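Local atomic coordinates of transcriptional regulator (Rhodococcus jostii, PDB entry 5CYV), a protein that belongs to the MarR family of transcriptional regulators, probably binds DNA, and takes p-coumaroyl-CoA as ligand, in keeping with a role in p-hydroxycinnamate metabolism. Residues 21-26 against 116-121; 51-55 against 93-97. All blocks are in the same frame, centred on the assembly; numbering follows the deposited sequence.

The two contacts lie on opposite sides of the chain's centre, with their own centres about 29 Å apart. Interaction 1 is partly buried and joins two helices, 11-30 and 100-121, chiefly through side chains; no hydrogen bond crosses it, while His117 turns its imidazole to the phenolic oxygen of p-coumaroyl-CoA. Interaction 2 lies at the surface and joins a loop to strand 94-98, chiefly through backbone hydrogen bonds, with leucine and isoleucine side chains filling in around them. They hold different elements, yet strand 94-98 and helix 100-121 follow each other in the chain. Interaction 1 borders the ligand pocket and the second subunit, whereas interaction 2 lies at the wing of the winged helix-turn-helix.

Interaction 1: residues 21-26 against 116-121. With WCA (p-coumaroyl-CoA), chain J.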
loop_
_atom_site.group_PDB
_atom_site.type_symbol
_atom_site.label_atom_id
_atom_site.label_comp_id
_atom_site.label_asym_id
_atom_site.label_seq_id
_atom_site.Cartn_x
_atom_site.Cartn_y
_atom_site.Cartn_z
ATOM N N MET B 21 0.656 -6.415 1.332
ATOM C CA MET B 21 1.378 -7.668 1.054
ATOM C C MET B 21 2.712 -7.384 0.386
ATOM O O MET B 21 3.773 -7.953 0.763
ATOM C CB MET B 21 0.562 -8.598 0.139
ATOM C CG MET B 21 -0.692 -9.077 0.794
ATOM S SD MET B 21 -1.856 -9.864 -0.404
ATOM C CE MET B 21 -0.898 -11.297 -0.857
ATOM N N VAL B 22 2.673 -6.491 -0.582
ATOM C CA VAL B 22 3.902 -6.184 -1.322
ATOM C C VAL B 22 4.895 -5.515 -0.385
ATOM O O VAL B 22 6.072 -5.926 -0.366
ATOM C CB VAL B 22 3.603 -5.291 -2.519
ATOM C CG1 VAL B 22 4.957 -4.844 -3.177
ATOM C CG2 VAL B 22 2.793 -6.065 -3.568
ATOM N N LEU B 23 4.442 -4.527 0.407
ATOM C CA LEU B 23 5.383 -3.868 1.332
ATOM C C LEU B 23 6.065 -4.845 2.294
ATOM O O LEU B 23 7.267 -4.785 2.496
ATOM C CB LEU B 23 4.634 -2.765 2.132
ATOM C CG LEU B 23 4.226 -1.543 1.301
ATOM C CD1 LEU B 23 3.217 -0.718 1.987
ATOM C CD2 LEU B 23 5.411 -0.619 0.960
ATOM N N GLY B 24 5.306 -5.740 2.874
ATOM C CA GLY B 24 5.885 -6.655 3.847
ATOM C C GLY B 24 6.841 -7.616 3.143
ATOM O O GLY B 24 7.901 -7.920 3.686
ATOM N N ALA B 25 6.476 -8.077 1.942
ATOM C CA ALA B 25 7.368 -8.977 1.211
ATOM C C ALA B 25 8.667 -8.290 0.812
ATOM O O ALA B 25 9.742 -8.912 0.820
ATOM C CB ALA B 25 6.647 -9.513 -0.027
ATOM N N VAL B 26 8.583 -7.035 0.420
ATOM C CA VAL B 26 9.778 -6.293 0.069
ATOM C C VAL B 26 10.652 -6.059 1.298
ATOM O O VAL B 26 11.861 -6.300 1.209
ATOM C CB VAL B 26 9.420 -4.938 -0.566
ATOM C CG1 VAL B 26 10.675 -4.042 -0.707
ATOM C CG2 VAL B 26 8.668 -5.193 -1.873
ATOM N N ALA B 116 10.800 -11.338 -5.242
ATOM C CA ALA B 116 9.768 -11.279 -4.243
ATOM C C ALA B 116 8.452 -10.813 -4.891
ATOM O O ALA B 116 7.425 -11.342 -4.523
ATOM C CB ALA B 116 10.180 -10.366 -3.127
ATOM N N HIS B 117 8.500 -9.898 -5.847
ATOM C CA HIS B 117 7.256 -9.455 -6.536
ATOM C C HIS B 117 6.669 -10.597 -7.344
ATOM O O HIS B 117 5.429 -10.670 -7.546
ATOM C CB HIS B 117 7.504 -8.257 -7.503
ATOM C CG HIS B 117 7.733 -6.947 -6.818
ATOM N ND1 HIS B 117 7.872 -5.752 -7.497
ATOM C CD2 HIS B 117 7.819 -6.636 -5.498
ATOM C CE1 HIS B 117 8.066 -4.765 -6.629
ATOM N NE2 HIS B 117 8.078 -5.288 -5.414
ATOM N N GLY B 118 7.486 -11.543 -7.808
ATOM C CA GLY B 118 6.992 -12.530 -8.761
ATOM C C GLY B 118 5.906 -13.443 -8.273
ATOM O O GLY B 118 4.994 -13.797 -9.005
ATOM N N ARG B 119 5.967 -13.749 -6.984
ATOM C CA ARG B 119 4.966 -14.534 -6.288
ATOM C C ARG B 119 3.570 -13.944 -6.513
ATOM O O ARG B 119 2.585 -14.683 -6.509
ATOM C CB ARG B 119 5.275 -14.594 -4.791
ATOM C CG ARG B 119 4.101 -15.031 -3.932
ATOM C CD ARG B 119 4.326 -16.418 -3.353
ATOM N NE ARG B 119 5.289 -16.404 -2.256
ATOM C CZ ARG B 119 5.330 -17.312 -1.285
ATOM N NH1 ARG B 119 4.459 -18.311 -1.273
ATOM N NH2 ARG B 119 6.242 -17.220 -0.326
ATOM N N TYR B 120 3.489 -12.612 -6.598
ATOM C CA TYR B 120 2.194 -12.003 -6.755
ATOM C C TYR B 120 1.806 -11.705 -8.184
ATOM O O TYR B 120 0.608 -11.730 -8.493
ATOM C CB TYR B 120 2.133 -10.687 -5.978
ATOM C CG TYR B 120 2.527 -10.894 -4.534
ATOM C CD1 TYR B 120 1.775 -11.684 -3.719
ATOM C CD2 TYR B 120 3.622 -10.226 -4.023
ATOM C CE1 TYR B 120 2.116 -11.868 -2.383
ATOM C CE2 TYR B 120 4.002 -10.417 -2.697
ATOM C CZ TYR B 120 3.215 -11.192 -1.882
ATOM O OH TYR B 120 3.585 -11.378 -0.568
ATOM N N PHE B 121 2.786 -11.383 -9.026
ATOM C CA PHE B 121 2.465 -10.801 -10.353
ATOM C C PHE B 121 2.829 -11.651 -11.539
ATOM O O PHE B 121 2.313 -11.400 -12.631
ATOM C CB PHE B 121 3.144 -9.453 -10.536
ATOM C CG PHE B 121 2.895 -8.490 -9.419
ATOM C CD1 PHE B 121 1.585 -8.141 -9.086
ATOM C CD2 PHE B 121 3.934 -7.936 -8.732
ATOM C CE1 PHE B 121 1.358 -7.265 -8.053
ATOM C CE2 PHE B 121 3.693 -7.059 -7.676
ATOM C CZ PHE B 121 2.420 -6.734 -7.362
HETATM C C4 WCA J . -6.264 13.107 11.191
HETATM C C5 WCA J . -6.454 12.333 12.331
HETATM C C6 WCA J . -7.218 12.903 13.416
HETATM C C8 WCA J . -5.252 11.136 10.919
HETATM N N1 WCA J . -7.711 14.155 13.272
HETATM N N3 WCA J . -6.799 14.363 11.136
HETATM C CAV WCA J . 8.899 0.303 -2.980
HETATM C CAT WCA J . 9.569 -0.606 -3.740
HETATM C CBS WCA J . 8.882 -1.781 -4.078
HETATM O OAJ WCA J . 9.551 -2.753 -4.868
HETATM C CAU WCA J . 7.601 -2.006 -3.700
HETATM C CAW WCA J . 6.895 -1.073 -2.932
HETATM C CBT WCA J . 7.566 0.080 -2.608
HETATM C CAR WCA J . 6.770 1.048 -1.828
HETATM C CAQ WCA J . 7.301 2.391 -1.624
HETATM C CBP WCA J . 6.280 3.321 -1.005
HETATM O OAD WCA J . 5.109 3.195 -0.899
HETATM S SBO WCA J . 7.074 4.763 -0.435
HETATM C CBA WCA J . 5.610 5.707 0.097
HETATM C CAY WCA J . 5.449 5.621 1.672
HETATM N NBH WCA J . 4.749 4.446 2.059
HETATM C CBQ WCA J . 5.387 3.560 3.043
HETATM O OAE WCA J . 6.444 3.831 3.626
HETATM C CBB WCA J . 4.641 2.319 3.421
HETATM C CAZ WCA J . 3.991 2.433 4.831
HETATM N NBI WCA J . 2.876 3.397 4.929
HETATM C CBR WCA J . 3.008 4.717 5.340
HETATM O OAF WCA J . 4.151 5.143 5.536
HETATM C CBX WCA J . 1.781 5.592 5.545
HETATM O OAK WCA J . 0.627 4.710 5.653
HETATM C CCD WCA J . 1.588 6.590 4.396
HETATM C CAA WCA J . 1.148 5.793 3.133
HETATM C CAB WCA J . 2.845 7.449 4.138
HETATM C CBD WCA J . 0.400 7.539 4.768
HETATM O OBK WCA J . 0.832 8.066 6.050
HETATM P PCG WCA J . 0.096 9.365 6.657
HETATM O OAP WCA J . 0.103 10.416 5.593
HETATM O OAI WCA J . 0.824 9.635 7.997
HETATM O OBN WCA J . -1.405 8.974 6.820
HETATM P PCF WCA J . -2.298 8.457 7.990
HETATM O OAO WCA J . -1.350 8.433 9.192
HETATM O OAH WCA J . -3.152 7.271 7.563
HETATM O "O5'" WCA J . -3.350 9.666 8.219
HETATM C "C5'" WCA J . -4.208 10.098 7.165
HETATM C "C4'" WCA J . -4.530 11.559 7.036
HETATM O "O4'" WCA J . -5.652 11.919 8.163
HETATM C "C3'" WCA J . -3.490 12.390 7.287
HETATM O "O3'" WCA J . -3.733 13.718 6.692
HETATM P PCE WCA J . -2.859 14.254 5.496
HETATM O OAM WCA J . -2.876 13.243 4.396
HETATM O OAN WCA J . -1.448 14.488 5.954
HETATM O OAG WCA J . -3.456 15.548 5.012
HETATM C "C2'" WCA J . -3.529 12.573 8.820
HETATM O "O2'" WCA J . -2.807 13.638 9.256
HETATM C "C1'" WCA J . -5.081 12.712 9.037
HETATM N N9 WCA J . -5.505 12.315 10.348
HETATM N N7 WCA J . -5.813 11.120 12.131
HETATM C C2 WCA J . -7.510 14.854 12.174
HETATM N N6 WCA J . -7.437 12.138 14.604
#
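His117 and Val26 meet where both also touch the bound p-coumaroyl-CoA: Val26 CG2 lies at the edge of the imidazole, 3.6 Å from His117 NE2, and the ligand's phenolic oxygen OAJ lies near the ring plane, 3.0 Å from the same NE2. With CG anti to the carbonyl carbon (chi1 -74°), the imidazole is turned toward helix 11-30 and this phenol. Val22 CG1 also touches the ring at NE2, the two side chains crossing at about a right angle. Replacing His117 by alanine is likely to leave the phenol oxygen without this polar neighbour and to open a gap beside Val22 and Val26. Tyr120 carries the largest share of the interface. Ala25 CB sits at its ring edge, 3.6 Å from Tyr120 OH, while Met21, bent at chi3 (66°), brings CE to 3.4 Å from Tyr120 CE1. Val22 CG2, on the other branch, meets Phe121 CZ at 3.9 Å; Tyr120 CB covers one face of that phenyl ring. The two short helical segments run roughly antiparallel, at 152° and 9.8 Å between axes. Helix 37-47 adds Val37 against Leu23 and Val26, and the second subunit packs its Ser16 on Val22 and its Leu15 on Phe121.

Interaction 2: residues 51-55 against 93-97; sequences EGVNQ and NKLIA
Backbone hydrogen bonds carry the join between Val53 and Ile96, an antiparallel hydrogen-bonded pair forming a single bridge. Val53 N gives to Ile96 O at 2.9 Å, and Ile96 N returns a nearly straight bond (171°) to Val53 O at 2.8 Å. Gly52 CA lies 3.1 Å from Ile96 O; a CB there would clash with that oxygen, and its backbone angles also call for glycine. One water extends the pairing, accepting from Gln55 N and donating to Lys94 O. Among polar side chains, Asn54, with CG anti to the backbone N (chi1 -167°), brings ND2 to 2.7 Å from Asn93 OD1, the amide planes 41° apart. Asn54 OD1 caps Arg56 N at the start of helix 55-62, while Asn93 ND2 is held by Asp87. Van der Waals contacts surround the bridge: Val53 CG1 lies 4.2 Å from Ile96 CB, the side chains side by side; Leu95 CD1 is 3.5 Å from Glu51 O, and Ile96 CD1 reaches 3.8 Å from Gln55 CA. Strand 94-98 pairs with strand 82-87 in the beta hairpin, or wing, of the MarR winged helix-turn-helix; the bridge joins to it the loop before helix 55-62, consistent with the short third strand of winged-helix domains.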
loop_
_atom_site.group_PDB
_atom_site.type_symbol
_atom_site.label_atom_id
_atom_site.label_comp_id
_atom_site.label_asym_id
_atom_site.label_seq_id
_atom_site.Cartn_x
_atom_site.Cartn_y
_atom_site.Cartn_z
ATOM N N GLU B 51 24.040 11.301 -12.896
ATOM C CA GLU B 51 24.678 12.248 -12.010
ATOM C C GLU B 51 24.024 12.353 -10.643
ATOM O O GLU B 51 24.579 12.984 -9.737
ATOM C CB GLU B 51 24.705 13.624 -12.667
ATOM C CG GLU B 51 25.629 13.686 -13.879
ATOM C CD GLU B 51 27.101 13.404 -13.535
ATOM O OE1 GLU B 51 27.578 13.858 -12.468
ATOM O OE2 GLU B 51 27.775 12.718 -14.339
ATOM N N GLY B 52 22.884 11.714 -10.478
ATOM C CA GLY B 52 22.133 11.837 -9.239
ATOM C C GLY B 52 20.739 12.378 -9.471
ATOM O O GLY B 52 20.415 12.855 -10.560
ATOM N N VAL B 53 19.969 12.356 -8.391
ATOM C CA VAL B 53 18.566 12.750 -8.404
ATOM C C VAL B 53 18.327 13.811 -7.328
ATOM O O VAL B 53 18.891 13.780 -6.225
ATOM C CB VAL B 53 17.631 11.542 -8.172
ATOM C CG1 VAL B 53 17.808 10.965 -6.774
ATOM C CG2 VAL B 53 16.171 11.943 -8.413
ATOM N N ASN B 54 17.464 14.758 -7.678
ATOM C CA ASN B 54 17.043 15.798 -6.769
ATOM C C ASN B 54 16.116 15.343 -5.642
ATOM O O ASN B 54 15.266 14.496 -5.858
ATOM C CB ASN B 54 16.335 16.834 -7.679
ATOM C CG ASN B 54 16.070 18.145 -7.029
ATOM O OD1 ASN B 54 15.583 18.222 -5.909
ATOM N ND2 ASN B 54 16.339 19.214 -7.766
ATOM N N GLN B 55 16.319 15.826 -4.424
ATOM C CA GLN B 55 15.474 15.449 -3.278
ATOM C C GLN B 55 13.985 15.648 -3.569
ATOM O O GLN B 55 13.130 14.825 -3.155
ATOM C CB GLN B 55 15.889 16.262 -2.035
ATOM C CG GLN B 55 15.158 15.919 -0.718
ATOM C CD GLN B 55 15.302 17.023 0.327
ATOM O OE1 GLN B 55 14.496 17.953 0.392
ATOM N NE2 GLN B 55 16.333 16.922 1.144
ATOM N N ASN B 93 21.773 23.129 -7.897
ATOM C CA ASN B 93 20.926 21.939 -7.908
ATOM C C ASN B 93 21.635 20.836 -7.123
ATOM O O ASN B 93 22.565 20.208 -7.616
ATOM C CB ASN B 93 20.635 21.499 -9.358
ATOM C CG ASN B 93 19.614 20.353 -9.452
ATOM O OD1 ASN B 93 18.697 20.251 -8.626
ATOM N ND2 ASN B 93 19.772 19.502 -10.449
ATOM N N LYS B 94 21.174 20.568 -5.913
ATOM C CA LYS B 94 21.784 19.545 -5.103
ATOM C C LYS B 94 21.274 18.185 -5.557
ATOM O O LYS B 94 20.052 18.032 -5.793
ATOM C CB LYS B 94 21.474 19.768 -3.637
ATOM C CG LYS B 94 22.127 21.100 -3.160
ATOM C CD LYS B 94 21.785 21.400 -1.742
ATOM C CE LYS B 94 22.343 22.756 -1.300
ATOM N NZ LYS B 94 21.838 23.043 0.059
ATOM N N LEU B 95 22.194 17.239 -5.737
ATOM C CA LEU B 95 21.815 15.894 -6.167
ATOM C C LEU B 95 22.222 14.844 -5.169
ATOM O O LEU B 95 23.229 14.968 -4.445
ATOM C CB LEU B 95 22.430 15.574 -7.532
ATOM C CG LEU B 95 22.007 16.476 -8.684
ATOM C CD1 LEU B 95 22.769 16.022 -9.897
ATOM C CD2 LEU B 95 20.472 16.439 -8.987
ATOM N N ILE B 96 21.420 13.792 -5.103
ATOM C CA ILE B 96 21.739 12.583 -4.359
ATOM C C ILE B 96 22.292 11.582 -5.361
ATOM O O ILE B 96 21.577 11.152 -6.268
ATOM C CB ILE B 96 20.454 12.019 -3.689
ATOM C CG1 ILE B 96 19.819 13.058 -2.756
ATOM C CG2 ILE B 96 20.781 10.706 -2.943
ATOM C CD1 ILE B 96 18.297 12.929 -2.731
ATOM N N ALA B 97 23.592 11.331 -5.278
ATOM C CA ALA B 97 24.258 10.474 -6.279
ATOM C C ALA B 97 24.683 9.148 -5.710
ATOM O O ALA B 97 25.325 9.074 -4.668
ATOM C CB ALA B 97 25.526 11.210 -6.860
HETATM O O HOH W 1 18.509 17.523 -3.545
#